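Local coordinates for mandelate racemase / muconate lactonizing enzyme family protein (PDB 4DXK) that probably acts as a lyase or racemase of the enolase superfamily, mandelate racemase subgroup, and carries a sodium ion at its metal site, at residues V22-D25 against E26-G30; A79-R82 against G83-F87; D93-G96 against K97-Q101. All coordinates share one frame; numbering follows the deposited sequence. Where two conformers were deposited one is given.

Contact 1: V22-D25 against E26-G30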
ATOM      1  N   VAL A  22     -43.562  19.224  10.835  1.00  9.01           N
ATOM      2  CA  VAL A  22     -43.113  20.517  10.347  1.00  9.14           C
ATOM      3  C   VAL A  22     -44.303  21.216   9.697  1.00  9.07           C
ATOM      4  O   VAL A  22     -44.799  20.788   8.646  1.00  9.76           O
ATOM      5  CB  VAL A  22     -41.957  20.353   9.338  1.00  8.41           C
ATOM      6  CG1 VAL A  22     -41.520  21.710   8.810  1.00 10.41           C
ATOM      7  CG2 VAL A  22     -40.775  19.642   9.987  1.00 10.07           C
ATOM      8  N   HIS A  23     -44.789  22.268  10.349  1.00  9.13           N
ATOM      9  CA  HIS A  23     -45.944  23.010   9.857  1.00  8.88           C
ATOM     10  C   HIS A  23     -45.471  24.161   8.975  1.00  8.73           C
ATOM     11  O   HIS A  23     -44.387  24.715   9.195  1.00 10.05           O
ATOM     12  CB  HIS A  23     -46.751  23.571  11.024  1.00 10.94           C
ATOM     13  CG  HIS A  23     -47.301  22.527  11.940  1.00 11.90           C
ATOM     14  ND1 HIS A  23     -48.642  22.219  11.989  1.00 15.46           N
ATOM     15  CD2 HIS A  23     -46.698  21.728  12.851  1.00 11.58           C
ATOM     16  CE1 HIS A  23     -48.842  21.271  12.890  1.00 16.33           C
ATOM     17  NE2 HIS A  23     -47.677  20.957  13.427  1.00 13.59           N
ATOM     18  N   THR A  24     -46.286  24.521   7.987  1.00  9.97           N
ATOM     19  CA  THR A  24     -45.958  25.598   7.058  1.00 10.37           C
ATOM     20  C   THR A  24     -47.093  26.603   6.947  1.00 10.74           C
ATOM     21  O   THR A  24     -48.243  26.318   7.304  1.00 11.35           O
ATOM     22  CB  THR A  24     -45.652  25.050   5.640  1.00 11.17           C
ATOM     23  OG1 THR A  24     -46.813  24.397   5.103  1.00 10.86           O
ATOM     24  CG2 THR A  24     -44.485  24.064   5.677  1.00 10.68           C
ATOM     25  N   ASP A  25     -46.777  27.774   6.410  1.00 11.92           N
ATOM     26  CA  ASP A  25     -47.803  28.789   6.224  1.00 12.64           C
ATOM     27  C   ASP A  25     -48.847  28.408   5.176  1.00 14.36           C
ATOM     28  O   ASP A  25     -49.927  29.002   5.130  1.00 18.75           O
ATOM     29  CB  ASP A  25     -47.212  30.188   5.972  1.00 14.41           C
ATOM     30  CG  ASP A  25     -46.199  30.232   4.839  1.00 15.72           C
ATOM     31  OD1 ASP A  25     -46.055  29.259   4.071  1.00 13.69           O
ATOM     32  OD2 ASP A  25     -45.544  31.292   4.716  1.00 21.58           O
ATOM     33  N   GLU A  26     -48.541  27.407   4.361  0.53 13.12           N
ATOM     34  CA  GLU A  26     -49.474  26.912   3.355  0.53 13.98           C
ATOM     35  C   GLU A  26     -50.387  25.828   3.941  0.53 12.52           C
ATOM     36  O   GLU A  26     -51.306  25.347   3.276  0.53 13.15           O
ATOM     37  CB  GLU A  26     -48.695  26.370   2.153  0.53 17.99           C
ATOM     38  CG  GLU A  26     -49.537  26.043   0.926  0.53 19.05           C
ATOM     39  CD  GLU A  26     -48.717  26.013  -0.350  0.53 29.04           C
ATOM     40  OE1 GLU A  26     -49.063  25.234  -1.262  0.53 33.45           O
ATOM     41  OE2 GLU A  26     -47.738  26.782  -0.441  0.53 28.33           O
ATOM     42  N   GLY A  27     -50.135  25.443   5.188  1.00 11.29           N
ATOM     43  CA  GLY A  27     -50.925  24.406   5.837  1.00 10.77           C
ATOM     44  C   GLY A  27     -50.529  22.985   5.474  1.00  9.92           C
ATOM     45  O   GLY A  27     -51.209  22.022   5.836  1.00 11.46           O
ATOM     46  N   ILE A  28     -49.419  22.849   4.754  1.00  9.31           N
ATOM     47  CA  ILE A  28     -48.852  21.537   4.468  1.00 10.61           C
ATOM     48  C   ILE A  28     -47.966  21.138   5.636  1.00  9.22           C
ATOM     49  O   ILE A  28     -46.981  21.818   5.933  1.00 10.60           O
ATOM     50  CB  ILE A  28     -48.029  21.536   3.179  1.00 10.78           C
ATOM     51  CG1 ILE A  28     -48.896  21.963   1.994  1.00 11.80           C
ATOM     52  CG2 ILE A  28     -47.442  20.148   2.927  1.00 12.68           C
ATOM     53  CD1 ILE A  28     -48.130  22.015   0.674  1.00 15.14           C
ATOM     54  N   THR A  29     -48.321  20.042   6.296  1.00  9.42           N
ATOM     55  CA  THR A  29     -47.563  19.576   7.448  1.00  9.96           C
ATOM     56  C   THR A  29     -46.798  18.309   7.100  1.00 10.69           C
ATOM     57  O   THR A  29     -47.389  17.315   6.676  1.00 14.46           O
ATOM     58  CB  THR A  29     -48.479  19.288   8.642  1.00 11.86           C
ATOM     59  OG1 THR A  29     -49.188  20.485   8.986  1.00 13.06           O
ATOM     60  CG2 THR A  29     -47.679  18.833   9.852  1.00 13.16           C
ATOM     61  N   GLY A  30     -45.480  18.340   7.267  1.00  8.09           N
ATOM     62  CA  GLY A  30     -44.662  17.171   7.001  1.00  8.86           C
ATOM     63  C   GLY A  30     -44.470  16.343   8.256  1.00  8.05           C
ATOM     64  O   GLY A  30     -44.321  16.885   9.355  1.00  9.70           O
TER
HETATM   65  O   HOH W   1     -48.827  23.166   8.214  1.00 12.10           O
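Val22 and Gly30 pair through their backbones and close the loop of a beta hairpin that joins strand 17-24 to strand 30-35 in the antiparallel sheet of the N-terminal domain. Val22 N donates to Gly30 O at 2.9 Å, with an N-H...O angle of 163°, and the return bond runs from Gly30 N to Val22 O, which makes this an antiparallel hydrogen-bonded pair. Val22 O is also approached by Thr29 CA at 3.2 Å, in a CA-H...O contact. This end is the tightly packed one: Val22 and Gly30 are buried, and the valine side chain lies against Phe87, Ala90 and Ile94 of helix 79-99 and Ile3 of strand 3-11. Toward the tip the packing gives way to a type I turn from Thr24 to Gly27, in which Asp25, Glu26 and Gly27 are exposed; Gly27 N closes it on Thr24 O at 3.0 Å. The positive phi of Gly27 turns the chain back. Between the two ends, Thr24 holds its hydroxyl between backbone N and carbonyl carbon (chi1 62°), from where OG1 donates to Ile28 O at 2.7 Å and ties the side chain across the hairpin. His23 and Thr29 lie side by side, pointing the same way, His23 on the sheet face opposite to Val22. Glu7 takes His23 NE2 in a hydrogen bond, while the methyl of Thr29 sits over one face of the imidazole, CG2 being 4.0 Å from the ring centroid and 6° off the normal, a CH-pi contact. Thr29 OG1, 2.8 Å from a water, shares that water with Thr24 N, which donates to it.

Contact 2: A79-R82 against G83-F87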
ATOM      1  N   ALA A  79     -27.845  12.012  19.064  1.00  8.12           N
ATOM      2  CA  ALA A  79     -29.161  12.632  19.226  1.00  7.75           C
ATOM      3  C   ALA A  79     -29.400  13.743  18.219  1.00  7.41           C
ATOM      4  O   ALA A  79     -30.500  13.867  17.665  1.00  8.17           O
ATOM      5  CB  ALA A  79     -29.342  13.146  20.643  1.00  8.56           C
ATOM      6  N   GLU A  80     -28.388  14.566  17.994  1.00  7.62           N
ATOM      7  CA  GLU A  80     -28.506  15.663  17.041  1.00  8.01           C
ATOM      8  C   GLU A  80     -28.827  15.127  15.644  1.00  6.70           C
ATOM      9  O   GLU A  80     -29.719  15.630  14.950  1.00  7.97           O
ATOM     10  CB  GLU A  80     -27.218  16.498  16.998  1.00  8.85           C
ATOM     11  CG  GLU A  80     -26.861  17.213  18.303  1.00  9.62           C
ATOM     12  CD  GLU A  80     -25.912  16.461  19.222  1.00  9.42           C
ATOM     13  OE1 GLU A  80     -25.797  15.221  19.155  1.00  8.99           O
ATOM     14  OE2 GLU A  80     -25.272  17.148  20.039  1.00 13.86           O
ATOM     15  N   VAL A  81     -28.087  14.107  15.217  1.00  7.27           N
ATOM     16  CA  VAL A  81     -28.323  13.528  13.908  1.00  7.10           C
ATOM     17  C   VAL A  81     -29.707  12.890  13.825  1.00  7.46           C
ATOM     18  O   VAL A  81     -30.392  13.034  12.806  1.00  7.23           O
ATOM     19  CB  VAL A  81     -27.216  12.543  13.522  1.00  7.78           C
ATOM     20  CG1 VAL A  81     -27.596  11.772  12.260  1.00  8.68           C
ATOM     21  CG2 VAL A  81     -25.908  13.317  13.326  1.00  8.89           C
ATOM     22  N   ARG A  82     -30.144  12.208  14.877  1.00  7.16           N
ATOM     23  CA  ARG A  82     -31.476  11.611  14.853  1.00  7.82           C
ATOM     24  C   ARG A  82     -32.560  12.681  14.701  1.00  7.70           C
ATOM     25  O   ARG A  82     -33.515  12.509  13.936  1.00  7.75           O
ATOM     26  CB  ARG A  82     -31.710  10.732  16.093  1.00  8.65           C
ATOM     27  CG  ARG A  82     -30.740   9.565  16.146  1.00  7.67           C
ATOM     28  CD  ARG A  82     -31.198   8.401  17.017  1.00  7.94           C
ATOM     29  NE  ARG A  82     -31.507   8.775  18.399  1.00  7.78           N
ATOM     30  CZ  ARG A  82     -30.603   9.037  19.340  1.00  8.48           C
ATOM     31  NH1 ARG A  82     -29.298   9.001  19.068  1.00  9.15           N
ATOM     32  NH2 ARG A  82     -31.013   9.350  20.567  1.00  9.74           N
ATOM     33  N   GLY A  83     -32.399  13.806  15.389  1.00  7.03           N
ATOM     34  CA  GLY A  83     -33.351  14.890  15.228  1.00  8.33           C
ATOM     35  C   GLY A  83     -33.319  15.482  13.834  1.00  7.94           C
ATOM     36  O   GLY A  83     -34.363  15.726  13.223  1.00  7.83           O
ATOM     37  N   ASN A  84     -32.116  15.717  13.319  1.00  8.24           N
ATOM     38  CA  ASN A  84     -31.968  16.222  11.954  1.00  7.28           C
ATOM     39  C   ASN A  84     -32.605  15.297  10.936  1.00  6.96           C
ATOM     40  O   ASN A  84     -33.194  15.741   9.944  1.00  7.67           O
ATOM     41  CB  ASN A  84     -30.493  16.383  11.578  1.00  9.38           C
ATOM     42  CG  ASN A  84     -29.791  17.452  12.374  1.00  8.70           C
ATOM     43  OD1 ASN A  84     -30.412  18.266  13.053  1.00  9.10           O
ATOM     44  ND2 ASN A  84     -28.460  17.459  12.281  1.00 10.20           N
ATOM     45  N   SER A  85     -32.478  14.000  11.172  1.00  7.16           N
ATOM     46  CA  SER A  85     -32.981  12.992  10.244  1.00  7.81           C
ATOM     47  C   SER A  85     -34.505  12.955  10.230  1.00  7.06           C
ATOM     48  O   SER A  85     -35.119  12.885   9.161  1.00  7.94           O
ATOM     49  CB  SER A  85     -32.428  11.610  10.607  1.00  8.06           C
ATOM     50  OG  SER A  85     -31.006  11.583  10.579  1.00  7.80           O
ATOM     51  N   ALA A  86     -35.118  13.011  11.411  1.00  7.39           N
ATOM     52  CA  ALA A  86     -36.577  13.067  11.494  1.00  7.01           C
ATOM     53  C   ALA A  86     -37.087  14.312  10.783  1.00  7.10           C
ATOM     54  O   ALA A  86     -38.060  14.253  10.023  1.00  7.84           O
ATOM     55  CB  ALA A  86     -37.015  13.067  12.935  1.00  9.72           C
ATOM     56  N   PHE A  87     -36.420  15.440  11.016  1.00  7.46           N
ATOM     57  CA  PHE A  87     -36.765  16.691  10.347  1.00  8.17           C
ATOM     58  C   PHE A  87     -36.668  16.565   8.824  1.00  6.79           C
ATOM     59  O   PHE A  87     -37.568  16.993   8.101  1.00  8.19           O
ATOM     60  CB  PHE A  87     -35.882  17.828  10.888  1.00  8.59           C
ATOM     61  CG  PHE A  87     -36.097  19.152  10.217  1.00  7.06           C
ATOM     62  CD1 PHE A  87     -37.227  19.907  10.490  1.00  9.20           C
ATOM     63  CD2 PHE A  87     -35.166  19.641   9.314  1.00  9.36           C
ATOM     64  CE1 PHE A  87     -37.424  21.124   9.867  1.00  9.56           C
ATOM     65  CE2 PHE A  87     -35.362  20.866   8.689  1.00  9.32           C
ATOM     66  CZ  PHE A  87     -36.484  21.601   8.970  1.00  9.70           C
TER
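The first turns of helix 79-99, the long helix of the N-terminal capping domain, form this contact through regular i to i+4 backbone bonding. Gly83 N reaches Ala79 O, Asn84 N reaches Glu80 O and Ala86 N reaches Arg82 O, with N-H...O angles between 162° and 168°. Val81 O is gripped twice. Ser85 N lies 2.8 Å from Val81 O, while Ser85 OG donates to Val81 O at 2.7 Å from the opposite face of the carbonyl plane. With OG anti to its own carbonyl carbon (chi1 -59°), the serine hydroxyl folds back along the helix, where Val81 CG1 packs against OG at 3.8 Å; the same OG is also hydrogen-bonded to Gly296 N. Arg82 bends at chi3 and lays one guanidinium face over Ala79 CA, which stands 3.5 Å above the plane. Its NH2 bonds Phe36 O, and NH1 forms a salt bridge with Glu80 of the second subunit, a pairing that the two copies exchange. Asn84 OD1 is hydrogen-bonded to Tyr44 OH of helix 38-53. The serine bonding back to the carbonyl four residues earlier is a recognised side-chain motif of alpha helices, here within a helix start that also builds a subunit interface.

Contact 3: D93-G96 against K97-Q101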
ATOM      1  N   ASP A  93     -41.711  14.733   2.950  1.00  7.81           N
ATOM      2  CA  ASP A  93     -43.169  14.621   2.990  1.00  7.65           C
ATOM      3  C   ASP A  93     -43.823  15.924   2.499  1.00  8.64           C
ATOM      4  O   ASP A  93     -44.721  15.880   1.661  1.00  8.69           O
ATOM      5  CB  ASP A  93     -43.592  14.279   4.421  1.00  8.65           C
ATOM      6  CG  ASP A  93     -45.038  13.834   4.539  1.00  8.74           C
ATOM      7  OD1 ASP A  93     -45.578  13.166   3.620  1.00  9.61           O
ATOM      8  OD2 ASP A  93     -45.622  14.160   5.596  1.00  9.43           O
ATOM      9  N   ILE A  94     -43.355  17.076   2.984  1.00  7.98           N
ATOM     10  CA  ILE A  94     -43.857  18.366   2.495  1.00  8.60           C
ATOM     11  C   ILE A  94     -43.649  18.514   0.987  1.00  7.63           C
ATOM     12  O   ILE A  94     -44.555  18.925   0.275  1.00  9.00           O
ATOM     13  CB  ILE A  94     -43.174  19.545   3.224  1.00  8.60           C
ATOM     14  CG1 ILE A  94     -43.696  19.656   4.653  1.00  9.50           C
ATOM     15  CG2 ILE A  94     -43.376  20.864   2.482  1.00 10.46           C
ATOM     16  CD1 ILE A  94     -42.820  20.484   5.554  1.00  9.57           C
ATOM     17  N   PHE A  95     -42.452  18.187   0.507  1.00  7.94           N
ATOM     18  CA  PHE A  95     -42.114  18.332  -0.905  1.00  8.53           C
ATOM     19  C   PHE A  95     -43.061  17.458  -1.747  1.00  7.58           C
ATOM     20  O   PHE A  95     -43.593  17.907  -2.766  1.00  9.24           O
ATOM     21  CB  PHE A  95     -40.634  17.949  -1.066  1.00  8.77           C
ATOM     22  CG  PHE A  95     -40.047  18.141  -2.455  1.00  9.15           C
ATOM     23  CD1 PHE A  95     -40.648  18.930  -3.420  1.00 10.87           C
ATOM     24  CD2 PHE A  95     -38.842  17.518  -2.762  1.00  9.66           C
ATOM     25  CE1 PHE A  95     -40.057  19.076  -4.678  1.00 11.05           C
ATOM     26  CE2 PHE A  95     -38.259  17.658  -4.012  1.00 11.60           C
ATOM     27  CZ  PHE A  95     -38.865  18.442  -4.959  1.00 10.73           C
ATOM     28  N   GLY A  96     -43.319  16.233  -1.298  1.00  7.86           N
ATOM     29  CA  GLY A  96     -44.263  15.366  -1.985  1.00  9.41           C
ATOM     30  C   GLY A  96     -45.676  15.925  -2.011  1.00  8.53           C
ATOM     31  O   GLY A  96     -46.345  15.943  -3.049  1.00  9.18           O
ATOM     32  N   LYS A  97     -46.143  16.403  -0.868  1.00  8.77           N
ATOM     33  CA  LYS A  97     -47.467  17.010  -0.825  1.00  9.57           C
ATOM     34  C   LYS A  97     -47.558  18.253  -1.709  1.00  9.91           C
ATOM     35  O   LYS A  97     -48.582  18.472  -2.368  1.00 11.91           O
ATOM     36  CB  LYS A  97     -47.865  17.337   0.607  1.00 10.72           C
ATOM     37  CG  LYS A  97     -48.083  16.107   1.445  1.00 11.33           C
ATOM     38  CD  LYS A  97     -48.479  16.493   2.856  1.00 14.76           C
ATOM     39  CE  LYS A  97     -48.505  15.285   3.757  1.00 13.06           C
ATOM     40  NZ  LYS A  97     -48.983  15.612   5.122  1.00 12.58           N
ATOM     41  N   ALA A  98     -46.511  19.071  -1.729  1.00 10.36           N
ATOM     42  CA  ALA A  98     -46.515  20.305  -2.520  1.00 10.79           C
ATOM     43  C   ALA A  98     -46.578  20.018  -4.015  1.00 12.24           C
ATOM     44  O   ALA A  98     -47.093  20.828  -4.791  1.00 14.87           O
ATOM     45  CB  ALA A  98     -45.286  21.146  -2.202  1.00 13.24           C
ATOM     46  N   THR A  99     -46.039  18.874  -4.422  1.00 11.15           N
ATOM     47  CA  THR A  99     -45.966  18.516  -5.837  1.00 10.39           C
ATOM     48  C   THR A  99     -46.963  17.439  -6.231  1.00 10.53           C
ATOM     49  O   THR A  99     -46.999  17.036  -7.396  1.00 11.28           O
ATOM     50  CB  THR A  99     -44.564  18.013  -6.222  1.00 11.92           C
ATOM     51  OG1 THR A  99     -44.203  16.884  -5.407  1.00 10.51           O
ATOM     52  CG2 THR A  99     -43.534  19.122  -6.053  1.00 13.42           C
ATOM     53  N   ASN A 100     -47.752  16.970  -5.268  1.00 10.37           N
ATOM     54  CA  ASN A 100     -48.660  15.845  -5.478  1.00 10.60           C
ATOM     55  C   ASN A 100     -47.937  14.600  -5.998  1.00 10.76           C
ATOM     56  O   ASN A 100     -48.448  13.893  -6.873  1.00 12.93           O
ATOM     57  CB  ASN A 100     -49.822  16.235  -6.395  1.00 13.39           C
ATOM     58  CG  ASN A 100     -50.979  15.271  -6.299  1.00 16.72           C
ATOM     59  OD1 ASN A 100     -51.213  14.673  -5.255  1.00 18.42           O
ATOM     60  ND2 ASN A 100     -51.706  15.107  -7.397  1.00 22.52           N
ATOM     61  N   GLN A 101     -46.756  14.326  -5.445  1.00  9.39           N
ATOM     62  CA  GLN A 101     -45.953  13.176  -5.858  1.00  9.98           C
ATOM     63  C   GLN A 101     -45.537  12.338  -4.665  1.00  8.88           C
ATOM     64  O   GLN A 101     -45.189  12.876  -3.611  1.00  9.53           O
ATOM     65  CB  GLN A 101     -44.686  13.638  -6.584  1.00 11.92           C
ATOM     66  CG  GLN A 101     -44.963  14.293  -7.929  1.00 13.31           C
ATOM     67  CD  GLN A 101     -45.550  13.328  -8.943  1.00 13.08           C
ATOM     68  OE1 GLN A 101     -45.349  12.121  -8.868  1.00 14.66           O
ATOM     69  NE2 GLN A 101     -46.307  13.866  -9.900  1.00 17.45           N
TER
HETATM   70  O   HOH W   2     -47.982  13.412   6.565  1.00 10.81           O
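Asp93 and Lys97 sit one turn apart near the C-terminal end of helix 79-99, which closes in a Schellman motif. Lys97 N bonds Asp93 O at 2.9 Å, and the extended lysine chain runs back past the aspartate, its CE 3.6 Å from Asp93 OD2. The charged ends make a long salt bridge, NZ to OD2 3.7 Å, and a water links them more closely, donating to OD2 and accepting from Lys97 NZ at 2.8 Å. Both groups have further partners: Asp93 OD1 takes Leu376 N and OD2 takes Leu31 N, while Lys97 NZ donates to Thr29 O. Ile94 O then receives Ala98 N, and the Ile94 side chain packs on Val22 and Thr24 of strand 17-24. Phe95 O accepts the hydroxyl of Thr99 at 2.9 Å from OG1, together with a weak bond from Thr99 N. Thr99 places OG1 between backbone N and carbonyl carbon (chi1 57°), which also brings CG2 to 3.7 Å from Phe95 CE1, obliquely to the ring. Gly96 O, in the last turn, takes Gln101 N at 2.9 Å with an N-H...O angle of 160°; the second bond of the motif, Asn100 N to Lys97 O at 3.4 Å, is weak. Asn100, with phi 55°, reverses the chain. The chemistry implies a helix end whose last carbonyls are satisfied by a side-chain hydroxyl and the reversing backbone, while the lysine probably offsets the aspartate's charge in a network shared with the end of the hairpin loop (Thr29 O) and the start of strand 30-35 (Leu31 N).

In the fold
All three lie in the N-terminal domain: contact 1 within its sheet's hairpin, contacts 2 and 3 (centres about 21 Å apart) within helix 79-99, which packs on that hairpin. Contact 2 is the buried one, about 13 Å from the chain's centre, and its charges cross to a second subunit; contacts 1 and 3 lie farther out and are partly buried. The hairpin of contact 1 touches both helix segments: Val22 CG2 meets Phe87 CD1 at 3.6 Å in apolar packing, whereas Thr29 O lies 2.8 Å from Lys97 NZ, a polar link. A threonine or serine hydroxyl donates to a backbone carbonyl in each, across a turn in contact 1 and along the helix in the others.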